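PDB 4I0N: necrotic enteritis toxin B from Clostridium perfringens, which probably acts as a secreted pore-forming toxin of the leukocidin/hemolysin family, inserting a ring of subunits into host-cell membranes. Local coordinates for residues A[19-24]-A[120-125]; A[43-48]-A[54-59]; A[157-162]-A[167-172]; A[228-233]-A[278-283]. One frame throughout, in Å; residues are numbered along the deposited sequence. Where two conformers were deposited one is given.

Contact 1: A[19-24]-A[120-125]; sequences NGKEAI and YSIGGN
Ile122 lays its side chain against the backbone of Lys21 to Ala23 from the second position of a type II beta turn running from Ser121 to Gly124. In this alpha-hemolysin fold the turn follows strand 113-120 in a three-stranded sheet that, as in relatives of the family, is probably the stem region folded up against the body of the monomer.

At CB the isoleucine forks. Ile122 CG2, placed anti to the backbone N by a chi1 of -71°, meets the CB of Lys21 at 3.7 Å, whereas the rest of the lysine chain leads off elsewhere. Ile122 CG1 takes the other direction and comes 4.1 Å from the methyl CB of Ala23. Beyond it, Ile122 CD1 continues outward with chi2 at 159° and ends on the strand itself: it is 3.3 Å from the carbonyl O of Lys21 and 4.0 Å from the CA of Glu22. The tip thus rests on main chain, while the two branches behind it touch the side chains of residues 21 and 23, which both start toward the turn. No hydrogen bond crosses this small interface of 168 Å².

Polar hold on the turn comes from beside the contact, where Asp48 accepts hydrogen bonds from Tyr120 OH and Gly123 N. Within the turn, Gly123 and Gly124 both have positive phi, and Gly124 with Asn125 faces Ser121 as a G1 beta bulge, with Gly124 N bonded to Ser121 O at 2.8 Å and Ser121 N to Asn125 O at 2.9 Å.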
loop_
_atom_site.group_PDB
_atom_site.type_symbol
_atom_site.label_atom_id
_atom_site.label_comp_id
_atom_site.label_asym_id
_atom_site.label_seq_id
_atom_site.Cartn_x
_atom_site.Cartn_y
_atom_site.Cartn_z
ATOM N N ASN A 19 -7.760 31.545 10.815
ATOM C CA ASN A 19 -7.905 32.319 12.053
ATOM C C ASN A 19 -7.075 33.627 12.111
ATOM O O ASN A 19 -6.470 33.953 13.146
ATOM C CB ASN A 19 -7.649 31.421 13.276
ATOM N N GLY A 20 -7.055 34.371 11.000
ATOM C CA GLY A 20 -6.323 35.643 10.919
ATOM C C GLY A 20 -4.807 35.503 10.810
ATOM O O GLY A 20 -4.070 36.489 10.924
ATOM N N LYS A 21 -4.335 34.276 10.627
ATOM C CA LYS A 21 -2.900 34.010 10.441
ATOM C C LYS A 21 -2.670 33.452 9.046
ATOM O O LYS A 21 -3.535 32.750 8.500
ATOM C CB LYS A 21 -2.373 33.035 11.499
ATOM C CG LYS A 21 -2.578 33.522 12.918
ATOM C CD LYS A 21 -1.772 32.751 13.921
ATOM C CE LYS A 21 -1.960 33.376 15.302
ATOM N NZ LYS A 21 -0.665 33.429 16.030
ATOM N N GLU A 22 -1.513 33.761 8.464
ATOM C CA GLU A 22 -1.193 33.274 7.122
ATOM C C GLU A 22 0.168 32.562 7.032
ATOM O O GLU A 22 1.068 32.798 7.836
ATOM C CB GLU A 22 -1.291 34.411 6.095
ATOM C CG GLU A 22 -2.692 35.036 6.011
ATOM C CD GLU A 22 -2.787 36.197 5.033
ATOM O OE1 GLU A 22 -1.893 37.074 5.041
ATOM O OE2 GLU A 22 -3.764 36.232 4.247
ATOM N N ALA A 23 0.275 31.649 6.074
ATOM C CA ALA A 23 1.529 30.976 5.746
ATOM C C ALA A 23 1.577 30.816 4.230
ATOM O O ALA A 23 0.644 31.207 3.540
ATOM C CB ALA A 23 1.602 29.617 6.441
ATOM N N ILE A 24 2.660 30.243 3.718
ATOM C CA ILE A 24 2.827 30.080 2.273
ATOM C C ILE A 24 2.992 28.591 2.004
ATOM O O ILE A 24 3.761 27.926 2.696
ATOM C CB ILE A 24 4.089 30.813 1.762
ATOM C CG1 ILE A 24 4.063 32.291 2.185
ATOM C CG2 ILE A 24 4.210 30.666 0.225
ATOM C CD1 ILE A 24 5.421 33.006 2.058
ATOM N N TYR A 120 -3.075 20.166 8.197
ATOM C CA TYR A 120 -2.089 21.051 8.802
ATOM C C TYR A 120 -2.782 22.336 9.221
ATOM O O TYR A 120 -3.496 22.946 8.431
ATOM C CB TYR A 120 -0.944 21.356 7.822
ATOM C CG TYR A 120 0.061 22.331 8.392
ATOM C CD1 TYR A 120 1.159 21.874 9.117
ATOM C CD2 TYR A 120 -0.090 23.708 8.226
ATOM C CE1 TYR A 120 2.080 22.758 9.664
ATOM C CE2 TYR A 120 0.823 24.606 8.779
ATOM C CZ TYR A 120 1.909 24.119 9.493
ATOM O OH TYR A 120 2.832 24.977 10.038
ATOM N N SER A 121 -2.563 22.742 10.465
ATOM C CA SER A 121 -3.052 24.028 10.949
ATOM C C SER A 121 -1.905 25.008 11.096
ATOM O O SER A 121 -0.837 24.646 11.594
ATOM C CB SER A 121 -3.726 23.867 12.300
ATOM O OG SER A 121 -4.875 23.059 12.174
ATOM N N ILE A 122 -2.133 26.247 10.668
ATOM C CA ILE A 122 -1.119 27.302 10.821
ATOM C C ILE A 122 -0.730 27.347 12.302
ATOM O O ILE A 122 -1.594 27.289 13.182
ATOM C CB ILE A 122 -1.616 28.667 10.262
ATOM C CG1 ILE A 122 -1.664 28.591 8.724
ATOM C CG2 ILE A 122 -0.697 29.824 10.716
ATOM C CD1 ILE A 122 -2.561 29.614 8.047
ATOM N N GLY A 123 0.572 27.373 12.570
ATOM C CA GLY A 123 1.076 27.233 13.932
ATOM C C GLY A 123 1.760 25.894 14.127
ATOM O O GLY A 123 2.556 25.722 15.054
ATOM N N GLY A 124 1.440 24.941 13.259
ATOM C CA GLY A 124 2.150 23.663 13.205
ATOM C C GLY A 124 1.407 22.404 13.603
ATOM O O GLY A 124 1.942 21.300 13.456
ATOM N N ASN A 125 0.180 22.543 14.103
ATOM C CA ASN A 125 -0.584 21.373 14.549
ATOM C C ASN A 125 -0.969 20.450 13.388
ATOM O O ASN A 125 -1.440 20.910 12.345
ATOM C CB ASN A 125 -1.823 21.783 15.355
ATOM C CG ASN A 125 -1.479 22.340 16.733
ATOM O OD1 ASN A 125 -0.370 22.149 17.250
ATOM N ND2 ASN A 125 -2.437 23.036 17.340
#

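Contact 2: A[43-48]-A[54-59]; sequences GTFIED and KTALLN
In the beta hairpin of strands 37-47 and 53-65, Thr44 and Leu57 form an antiparallel hydrogen-bonded pair: Thr44 N gives to Leu57 O at 2.8 Å and Leu57 N returns a bond to Thr44 O. Two residues along, Ile46 N bonds Thr55 O at 2.9 Å, and the CD1 of Ile46 bends back to touch that same oxygen. A water also donates to Leu57 O and is hydrogen-bonded to Thr44 OG1, so this carbonyl receives a second bond beside the one within the ladder.

The hairpin lies in one sheet of the beta-sandwich characteristic of this toxin family, and its two faces have different neighbours. Thr44 and Leu57 look toward Val143 and Asn145 of the probable folded stem. Gly43, Phe45, Ala56 and Leu58 take the other face, where the CD1 of Phe45 meets the CB of Ala56 at 3.9 Å and the CD2 of Leu58 lies 3.8 Å from the CA of Gly43. Past Phe45, His283 makes an edge-to-face contact with its ring.

At the hairpin end Glu47 and Lys54 run alongside each other and point the same way. Glu47 OE2 and Lys54 NZ stay 4.6 Å apart, and OE2 is bonded to His283. Round NZ stand two waters, which also lie within bonding distance of the carboxylate, and the carbonyls of Lys232 and Ala234, the latter its strongest polar partner: more acceptors than three protons can serve at once.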
loop_
_atom_site.group_PDB
_atom_site.type_symbol
_atom_site.label_atom_id
_atom_site.label_comp_id
_atom_site.label_asym_id
_atom_site.label_seq_id
_atom_site.Cartn_x
_atom_site.Cartn_y
_atom_site.Cartn_z
ATOM N N GLY A 43 3.866 16.425 -2.786
ATOM C CA GLY A 43 4.151 17.143 -1.545
ATOM C C GLY A 43 3.505 18.505 -1.501
ATOM O O GLY A 43 3.383 19.186 -2.532
ATOM N N THR A 44 3.079 18.887 -0.301
ATOM C CA THR A 44 2.726 20.274 -0.024
ATOM C C THR A 44 3.656 20.757 1.083
ATOM O O THR A 44 3.549 20.303 2.225
ATOM C CB THR A 44 1.273 20.392 0.441
ATOM O OG1 THR A 44 0.432 19.725 -0.509
ATOM C CG2 THR A 44 0.884 21.865 0.546
ATOM N N PHE A 45 4.579 21.647 0.732
ATOM C CA PHE A 45 5.515 22.227 1.702
ATOM C C PHE A 45 4.887 23.466 2.268
ATOM O O PHE A 45 4.314 24.270 1.509
ATOM C CB PHE A 45 6.826 22.651 1.007
ATOM C CG PHE A 45 7.642 21.504 0.439
ATOM C CD1 PHE A 45 8.695 20.949 1.167
ATOM C CD2 PHE A 45 7.382 21.016 -0.847
ATOM C CE1 PHE A 45 9.456 19.907 0.635
ATOM C CE2 PHE A 45 8.156 19.972 -1.389
ATOM C CZ PHE A 45 9.189 19.426 -0.646
ATOM N N ILE A 46 5.014 23.655 3.579
ATOM C CA ILE A 46 4.492 24.865 4.207
ATOM C C ILE A 46 5.655 25.622 4.816
ATOM O O ILE A 46 6.475 25.037 5.525
ATOM C CB ILE A 46 3.433 24.573 5.314
ATOM C CG1 ILE A 46 2.263 23.746 4.769
ATOM C CG2 ILE A 46 2.895 25.863 5.912
ATOM C CD1 ILE A 46 2.278 22.335 5.262
ATOM N N GLU A 47 5.735 26.907 4.496
ATOM C CA GLU A 47 6.670 27.822 5.133
ATOM C C GLU A 47 5.771 28.706 5.982
ATOM O O GLU A 47 5.101 29.616 5.463
ATOM C CB GLU A 47 7.442 28.661 4.103
ATOM C CG GLU A 47 8.351 27.853 3.179
ATOM C CD GLU A 47 9.557 27.234 3.888
ATOM O OE1 GLU A 47 9.870 27.617 5.044
ATOM O OE2 GLU A 47 10.214 26.384 3.260
ATOM N N ASP A 48 5.761 28.399 7.278
ATOM C CA ASP A 48 4.846 28.980 8.247
ATOM C C ASP A 48 5.630 29.866 9.223
ATOM O O ASP A 48 6.425 29.355 10.016
ATOM C CB ASP A 48 4.136 27.830 8.985
ATOM C CG ASP A 48 3.011 28.296 9.898
ATOM O OD1 ASP A 48 2.826 29.511 10.090
ATOM O OD2 ASP A 48 2.284 27.407 10.429
ATOM N N LYS A 54 9.475 23.333 10.088
ATOM C CA LYS A 54 8.931 23.303 8.718
ATOM C C LYS A 54 8.196 22.000 8.577
ATOM O O LYS A 54 8.628 21.009 9.143
ATOM C CB LYS A 54 10.045 23.192 7.666
ATOM C CG LYS A 54 10.886 24.364 7.451
ATOM C CD LYS A 54 11.552 24.232 6.131
ATOM C CE LYS A 54 12.861 23.519 6.186
ATOM N NZ LYS A 54 13.774 24.255 5.257
ATOM N N THR A 55 7.140 21.986 7.765
ATOM C CA THR A 55 6.345 20.780 7.550
ATOM C C THR A 55 6.063 20.544 6.071
ATOM O O THR A 55 5.852 21.483 5.310
ATOM C CB THR A 55 4.990 20.877 8.303
ATOM O OG1 THR A 55 5.243 21.117 9.695
ATOM C CG2 THR A 55 4.148 19.588 8.119
ATOM N N ALA A 56 6.080 19.284 5.659
ATOM C CA ALA A 56 5.580 18.931 4.339
ATOM C C ALA A 56 4.541 17.832 4.522
ATOM O O ALA A 56 4.791 16.877 5.234
ATOM C CB ALA A 56 6.701 18.445 3.459
ATOM N N LEU A 57 3.388 17.969 3.883
ATOM C CA LEU A 57 2.411 16.884 3.824
ATOM C C LEU A 57 2.730 16.123 2.537
ATOM O O LEU A 57 2.851 16.731 1.472
ATOM C CB LEU A 57 0.982 17.437 3.753
ATOM C CG LEU A 57 0.426 18.195 4.969
ATOM C CD1 LEU A 57 -1.048 18.466 4.768
ATOM C CD2 LEU A 57 0.616 17.413 6.260
ATOM N N LEU A 58 2.903 14.811 2.640
ATOM C CA LEU A 58 3.243 14.001 1.481
ATOM C C LEU A 58 2.104 13.029 1.160
ATOM O O LEU A 58 1.460 12.493 2.060
ATOM C CB LEU A 58 4.550 13.212 1.733
ATOM C CG LEU A 58 5.804 14.041 2.051
ATOM C CD1 LEU A 58 7.013 13.142 2.148
ATOM C CD2 LEU A 58 6.037 15.101 0.988
ATOM N N ASN A 59 1.854 12.803 -0.123
ATOM C CA ASN A 59 0.817 11.873 -0.532
ATOM C C ASN A 59 1.460 10.838 -1.441
ATOM O O ASN A 59 2.046 11.204 -2.445
ATOM C CB ASN A 59 -0.270 12.630 -1.301
ATOM C CG ASN A 59 -1.427 11.726 -1.749
ATOM O OD1 ASN A 59 -2.109 11.128 -0.940
ATOM N ND2 ASN A 59 -1.660 11.671 -3.042
HETATM O O HOH W 1 0.804 16.585 -0.706
HETATM O O HOH W 2 12.676 26.966 5.274
HETATM O O HOH W 3 12.141 24.551 3.027
#

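Contact 3: A[157-162]-A[167-172]; sequences IQRKDD and SWDIKF
With chi1 at 48°, Arg159 holds CG between its own backbone N and carbonyl carbon, and a bend at chi3 (-61°) then brings the edge of the guanidinium round to Ser167. The OG of Ser167, anti to its N, turns to meet it: Arg159 NH1 donates to Ser167 OG at 2.7 Å, and the oxygen sits close to the guanidinium plane. A further bond joins OG to Asn88. The aliphatic part of the arginine passes the carboxylate of Asp169, Arg159 CD lying 3.3 Å from Asp169 OD1. The charges themselves pair only distantly, Arg159 NE standing 4.0 Å from Asp169 OD2 in a long salt bridge; Asp169 OD1 also has a salt bridge with Arg86 NE.

On the other face, Gln158 stretches out beside the indole of Trp168, its amide turned only 20° from the ring plane, and NE2 of Gln158 comes to 3.4 Å from CZ2 of Trp168. Neither NE2 nor the indole NE1 serves the other: the first is bonded to Ser103 OG and the second to Pro105 O.

The backbone register shifts by one residue between Gln158 and Lys160. Ile157 and Asp169 bond reciprocally, Ile157 N reaching Asp169 O at 2.7 Å. Two residues further on, Arg159 N gives to Ser167 O at 2.9 Å and Lys160 N reaches the same oxygen more weakly at 3.3 Å. Two residues thus face one, the signature of a classic beta bulge, here in the hairpin of strands 154-162 and 165-172.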
loop_
_atom_site.group_PDB
_atom_site.type_symbol
_atom_site.label_atom_id
_atom_site.label_comp_id
_atom_site.label_asym_id
_atom_site.label_seq_id
_atom_site.Cartn_x
_atom_site.Cartn_y
_atom_site.Cartn_z
ATOM N N ILE A 157 -3.518 -3.005 7.886
ATOM C CA ILE A 157 -2.982 -2.989 9.252
ATOM C C ILE A 157 -1.789 -2.050 9.226
ATOM O O ILE A 157 -0.805 -2.322 8.529
ATOM C CB ILE A 157 -2.527 -4.403 9.699
ATOM C CG1 ILE A 157 -3.710 -5.392 9.590
ATOM C CG2 ILE A 157 -1.907 -4.363 11.117
ATOM C CD1 ILE A 157 -3.295 -6.854 9.489
ATOM N N GLN A 158 -1.860 -0.932 9.945
ATOM C CA GLN A 158 -0.640 -0.123 10.066
ATOM C C GLN A 158 0.280 -0.804 11.079
ATOM O O GLN A 158 -0.002 -0.815 12.274
ATOM C CB GLN A 158 -0.908 1.334 10.441
ATOM C CG GLN A 158 0.397 2.166 10.388
ATOM C CD GLN A 158 0.199 3.664 10.560
ATOM O OE1 GLN A 158 -0.517 4.110 11.458
ATOM N NE2 GLN A 158 0.865 4.455 9.703
ATOM N N ARG A 159 1.350 -1.411 10.585
ATOM C CA ARG A 159 2.210 -2.272 11.404
ATOM C C ARG A 159 3.364 -1.517 12.052
ATOM O O ARG A 159 3.893 -1.960 13.078
ATOM C CB ARG A 159 2.732 -3.446 10.575
ATOM C CG ARG A 159 3.309 -3.036 9.219
ATOM C CD ARG A 159 3.832 -4.227 8.430
ATOM N NE ARG A 159 4.905 -4.921 9.144
ATOM C CZ ARG A 159 6.190 -4.575 9.120
ATOM N NH1 ARG A 159 6.603 -3.527 8.418
ATOM N NH2 ARG A 159 7.077 -5.284 9.812
ATOM N N LYS A 160 3.745 -0.385 11.459
ATOM C CA LYS A 160 4.766 0.493 12.057
ATOM C C LYS A 160 4.366 1.953 11.899
ATOM O O LYS A 160 3.815 2.353 10.871
ATOM C CB LYS A 160 6.150 0.270 11.414
ATOM C CG LYS A 160 6.707 -1.153 11.531
ATOM C CD LYS A 160 7.182 -1.468 12.946
ATOM C CE LYS A 160 7.519 -2.948 13.078
ATOM N NZ LYS A 160 8.055 -3.262 14.429
ATOM N N ASP A 161 4.616 2.741 12.945
ATOM C CA ASP A 161 4.295 4.159 12.914
ATOM C C ASP A 161 5.257 4.890 13.844
ATOM O O ASP A 161 4.884 5.297 14.952
ATOM C CB ASP A 161 2.834 4.400 13.325
ATOM N N ASP A 162 6.515 5.014 13.417
ATOM C CA ASP A 162 7.479 5.757 14.217
ATOM C C ASP A 162 8.115 6.893 13.424
ATOM O O ASP A 162 7.711 7.146 12.288
ATOM C CB ASP A 162 8.510 4.846 14.901
ATOM C CG ASP A 162 9.410 4.118 13.937
ATOM O OD1 ASP A 162 9.851 4.699 12.928
ATOM O OD2 ASP A 162 9.738 2.944 14.219
ATOM N N SER A 167 4.551 1.916 8.059
ATOM C CA SER A 167 4.408 0.682 7.302
ATOM C C SER A 167 3.001 0.124 7.431
ATOM O O SER A 167 2.410 0.212 8.494
ATOM C CB SER A 167 5.423 -0.343 7.788
ATOM O OG SER A 167 5.261 -1.555 7.063
ATOM N N TRP A 168 2.496 -0.450 6.342
ATOM C CA TRP A 168 1.142 -0.983 6.263
ATOM C C TRP A 168 1.159 -2.343 5.586
ATOM O O TRP A 168 1.813 -2.512 4.558
ATOM C CB TRP A 168 0.255 -0.083 5.420
ATOM C CG TRP A 168 0.050 1.301 5.961
ATOM C CD1 TRP A 168 -0.942 1.715 6.806
ATOM C CD2 TRP A 168 0.854 2.452 5.687
ATOM N NE1 TRP A 168 -0.809 3.061 7.078
ATOM C CE2 TRP A 168 0.286 3.540 6.402
ATOM C CE3 TRP A 168 2.002 2.676 4.900
ATOM C CZ2 TRP A 168 0.807 4.848 6.335
ATOM C CZ3 TRP A 168 2.542 3.969 4.863
ATOM C CH2 TRP A 168 1.939 5.037 5.565
ATOM N N ASP A 169 0.448 -3.302 6.172
ATOM C CA ASP A 169 0.142 -4.550 5.485
ATOM C C ASP A 169 -1.296 -4.511 5.029
ATOM O O ASP A 169 -2.197 -4.219 5.820
ATOM C CB ASP A 169 0.344 -5.745 6.417
ATOM C CG ASP A 169 1.778 -6.176 6.499
ATOM O OD1 ASP A 169 2.616 -5.641 5.739
ATOM O OD2 ASP A 169 2.074 -7.058 7.321
ATOM N N ILE A 170 -1.495 -4.778 3.746
ATOM C CA ILE A 170 -2.836 -4.944 3.210
ATOM C C ILE A 170 -2.949 -6.446 2.981
ATOM O O ILE A 170 -2.353 -7.008 2.042
ATOM C CB ILE A 170 -3.085 -4.080 1.951
ATOM C CG1 ILE A 170 -3.143 -2.590 2.338
ATOM C CG2 ILE A 170 -4.392 -4.505 1.232
ATOM C CD1 ILE A 170 -1.790 -1.956 2.568
ATOM N N LYS A 171 -3.684 -7.093 3.885
ATOM C CA LYS A 171 -3.602 -8.538 4.038
ATOM C C LYS A 171 -4.950 -9.182 3.746
ATOM O O LYS A 171 -5.991 -8.693 4.152
ATOM C CB LYS A 171 -3.158 -8.903 5.470
ATOM C CG LYS A 171 -2.936 -10.392 5.699
ATOM C CD LYS A 171 -2.393 -10.615 7.150
ATOM C CE LYS A 171 -2.229 -12.110 7.494
ATOM N NZ LYS A 171 -1.167 -12.812 6.675
ATOM N N PHE A 172 -4.908 -10.314 3.067
ATOM C CA PHE A 172 -6.116 -11.002 2.674
ATOM C C PHE A 172 -6.874 -11.452 3.921
ATOM O O PHE A 172 -6.264 -11.909 4.916
ATOM C CB PHE A 172 -5.740 -12.216 1.821
ATOM C CG PHE A 172 -6.929 -13.017 1.376
ATOM C CD1 PHE A 172 -7.754 -12.547 0.361
ATOM C CD2 PHE A 172 -7.213 -14.251 1.980
ATOM C CE1 PHE A 172 -8.872 -13.295 -0.053
ATOM C CE2 PHE A 172 -8.316 -14.997 1.582
ATOM C CZ PHE A 172 -9.144 -14.515 0.552
#

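Contact 4: A[228-233]-A[278-283]; sequences LTAPKN and INWQDH
Ala230 sets its methyl on one face of the Trp280 indole, with CB 3.8 Å from the centroid of the six-membered ring and only 10° off the ring normal, a CH-pi contact. The opposite face is taken by the CG2 of Ile278, shifted toward the rim and 3.4 Å above the plane, so the flat ring fills the slot between two small aliphatic bumps. Leu228 closes in at the benzo end. The carbonyl O of Leu228 lies in the ring plane, 3.8 Å from CH2 of Trp280, while Leu228 CD1 comes to 3.9 Å from CZ2 of Trp280. Leu228 CD1 also meets Ile278 CG1 at 4.3 Å, beside the indole.

This packing joins the two sheets of the family's beta-sandwich. Strand 219-231 supplies the alanine and leucine, and the turn after strand 258-279 supplies the tryptophan, whose NE1 is hydrogen-bonded to Ser237 on the neighbouring strand 236-255. Ala56, next to strand 219-231 in its sheet, also touches the indole.

The turn that carries the ring is shaped by an Asx motif, in which Asn279 OD1 accepts from the backbone N of Asp282 at 3.0 Å; the donor stands above the amide plane.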
loop_
_atom_site.group_PDB
_atom_site.type_symbol
_atom_site.label_atom_id
_atom_site.label_comp_id
_atom_site.label_asym_id
_atom_site.label_seq_id
_atom_site.Cartn_x
_atom_site.Cartn_y
_atom_site.Cartn_z
ATOM N N LEU A 228 5.778 15.291 7.352
ATOM C CA LEU A 228 7.177 15.357 7.775
ATOM C C LEU A 228 7.436 16.683 8.410
ATOM O O LEU A 228 6.986 17.729 7.898
ATOM C CB LEU A 228 8.137 15.275 6.581
ATOM C CG LEU A 228 8.433 13.973 5.879
ATOM C CD1 LEU A 228 9.399 14.247 4.715
ATOM C CD2 LEU A 228 9.073 13.004 6.866
ATOM N N THR A 229 8.162 16.650 9.519
ATOM C CA THR A 229 8.596 17.861 10.181
ATOM C C THR A 229 10.128 17.966 10.125
ATOM O O THR A 229 10.827 16.966 10.330
ATOM C CB THR A 229 8.036 17.922 11.612
ATOM O OG1 THR A 229 8.261 16.669 12.275
ATOM C CG2 THR A 229 6.525 18.158 11.557
ATOM N N ALA A 230 10.620 19.168 9.839
ATOM C CA ALA A 230 12.042 19.446 9.695
ATOM C C ALA A 230 12.411 20.700 10.490
ATOM O O ALA A 230 11.582 21.598 10.644
ATOM C CB ALA A 230 12.358 19.669 8.219
ATOM N N PRO A 231 13.674 20.786 10.965
ATOM C CA PRO A 231 14.173 22.063 11.464
ATOM C C PRO A 231 14.079 23.107 10.350
ATOM O O PRO A 231 14.110 22.739 9.174
ATOM C CB PRO A 231 15.634 21.758 11.808
ATOM C CG PRO A 231 15.677 20.255 11.988
ATOM C CD PRO A 231 14.711 19.738 10.977
ATOM N N LYS A 232 13.936 24.383 10.708
ATOM C CA LYS A 232 13.829 25.464 9.717
ATOM C C LYS A 232 14.973 25.492 8.697
ATOM O O LYS A 232 14.754 25.813 7.516
ATOM C CB LYS A 232 13.758 26.838 10.394
ATOM C CG LYS A 232 12.495 27.143 11.177
ATOM C CD LYS A 232 11.280 27.230 10.279
ATOM C CE LYS A 232 10.156 27.993 10.950
ATOM N NZ LYS A 232 8.902 27.852 10.158
ATOM N N ASN A 233 16.188 25.168 9.132
ATOM C CA ASN A 233 17.332 25.229 8.209
ATOM C C ASN A 233 17.543 24.008 7.299
ATOM O O ASN A 233 18.518 23.975 6.542
ATOM C CB ASN A 233 18.633 25.572 8.953
ATOM C CG ASN A 233 19.166 24.425 9.800
ATOM O OD1 ASN A 233 18.503 23.404 10.015
ATOM N ND2 ASN A 233 20.398 24.596 10.297
ATOM N N ILE A 278 13.593 14.762 -0.981
ATOM C CA ILE A 278 12.745 15.844 -0.528
ATOM C C ILE A 278 13.627 17.086 -0.499
ATOM O O ILE A 278 14.461 17.255 0.393
ATOM C CB ILE A 278 12.147 15.565 0.865
ATOM C CG1 ILE A 278 11.491 14.168 0.909
ATOM C CG2 ILE A 278 11.160 16.666 1.270
ATOM C CD1 ILE A 278 10.362 13.978 -0.134
ATOM N N ASN A 279 13.450 17.938 -1.498
ATOM C CA ASN A 279 14.282 19.117 -1.650
ATOM C C ASN A 279 13.581 20.247 -0.906
ATOM O O ASN A 279 12.750 20.949 -1.492
ATOM C CB ASN A 279 14.440 19.454 -3.139
ATOM C CG ASN A 279 15.497 20.527 -3.393
ATOM O OD1 ASN A 279 15.765 21.380 -2.543
ATOM N ND2 ASN A 279 16.084 20.492 -4.568
ATOM N N TRP A 280 13.856 20.385 0.390
ATOM C CA TRP A 280 13.159 21.404 1.191
ATOM C C TRP A 280 13.523 22.802 0.698
ATOM O O TRP A 280 12.663 23.703 0.654
ATOM C CB TRP A 280 13.523 21.264 2.678
ATOM C CG TRP A 280 13.067 19.974 3.297
ATOM C CD1 TRP A 280 13.719 18.769 3.299
ATOM C CD2 TRP A 280 11.856 19.780 4.017
ATOM N NE1 TRP A 280 12.982 17.834 3.989
ATOM C CE2 TRP A 280 11.834 18.433 4.446
ATOM C CE3 TRP A 280 10.793 20.627 4.363
ATOM C CZ2 TRP A 280 10.764 17.892 5.183
ATOM C CZ3 TRP A 280 9.726 20.094 5.101
ATOM C CH2 TRP A 280 9.736 18.743 5.511
ATOM N N GLN A 281 14.783 22.970 0.286
ATOM C CA GLN A 281 15.292 24.269 -0.122
ATOM C C GLN A 281 14.514 24.832 -1.315
ATOM O O GLN A 281 14.151 26.001 -1.323
ATOM C CB GLN A 281 16.774 24.155 -0.470
ATOM C CG GLN A 281 17.450 25.471 -0.783
ATOM C CD GLN A 281 18.963 25.345 -0.791
ATOM O OE1 GLN A 281 19.509 24.297 -1.138
ATOM N NE2 GLN A 281 19.645 26.409 -0.393
ATOM N N ASP A 282 14.267 23.994 -2.315
ATOM C CA ASP A 282 13.583 24.421 -3.535
ATOM C C ASP A 282 12.102 24.018 -3.592
ATOM O O ASP A 282 11.419 24.297 -4.589
ATOM C CB ASP A 282 14.321 23.857 -4.756
ATOM C CG ASP A 282 15.753 24.369 -4.882
ATOM O OD1 ASP A 282 16.027 25.522 -4.496
ATOM O OD2 ASP A 282 16.602 23.605 -5.408
ATOM N N HIS A 283 11.612 23.385 -2.524
ATOM C CA HIS A 283 10.236 22.847 -2.436
ATOM C C HIS A 283 9.916 21.898 -3.584
ATOM O O HIS A 283 8.890 22.045 -4.249
ATOM C CB HIS A 283 9.197 23.972 -2.344
ATOM C CG HIS A 283 9.475 24.923 -1.230
ATOM N ND1 HIS A 283 9.832 26.237 -1.446
ATOM C CD2 HIS A 283 9.544 24.724 0.107
ATOM C CE1 HIS A 283 10.059 26.820 -0.282
ATOM N NE2 HIS A 283 9.899 25.921 0.676
#

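Contacts 2 and 4 are the buried pair, their centres about 8 Å apart: strands 53-65 and 219-231 are neighbours in one sheet, with Lys54 N bonded to Ala230 O and Glu47 meeting His283. Contact 2 is hydrogen-bonded pairing within that sheet, whereas contact 4 is apolar packing between the two sheets. Contact 1 is small and more exposed, fitting the turn of the probable stem region through carbon contacts to strand 21-34, next to the sheet's edge strand 14-18; Asp48, at the end of contact 2's first segment, connects the two. Contact 3 stands apart, its centre about 23 Å from that of contact 2, in the second sheet; there charged and amide side chains flank a bulged ladder.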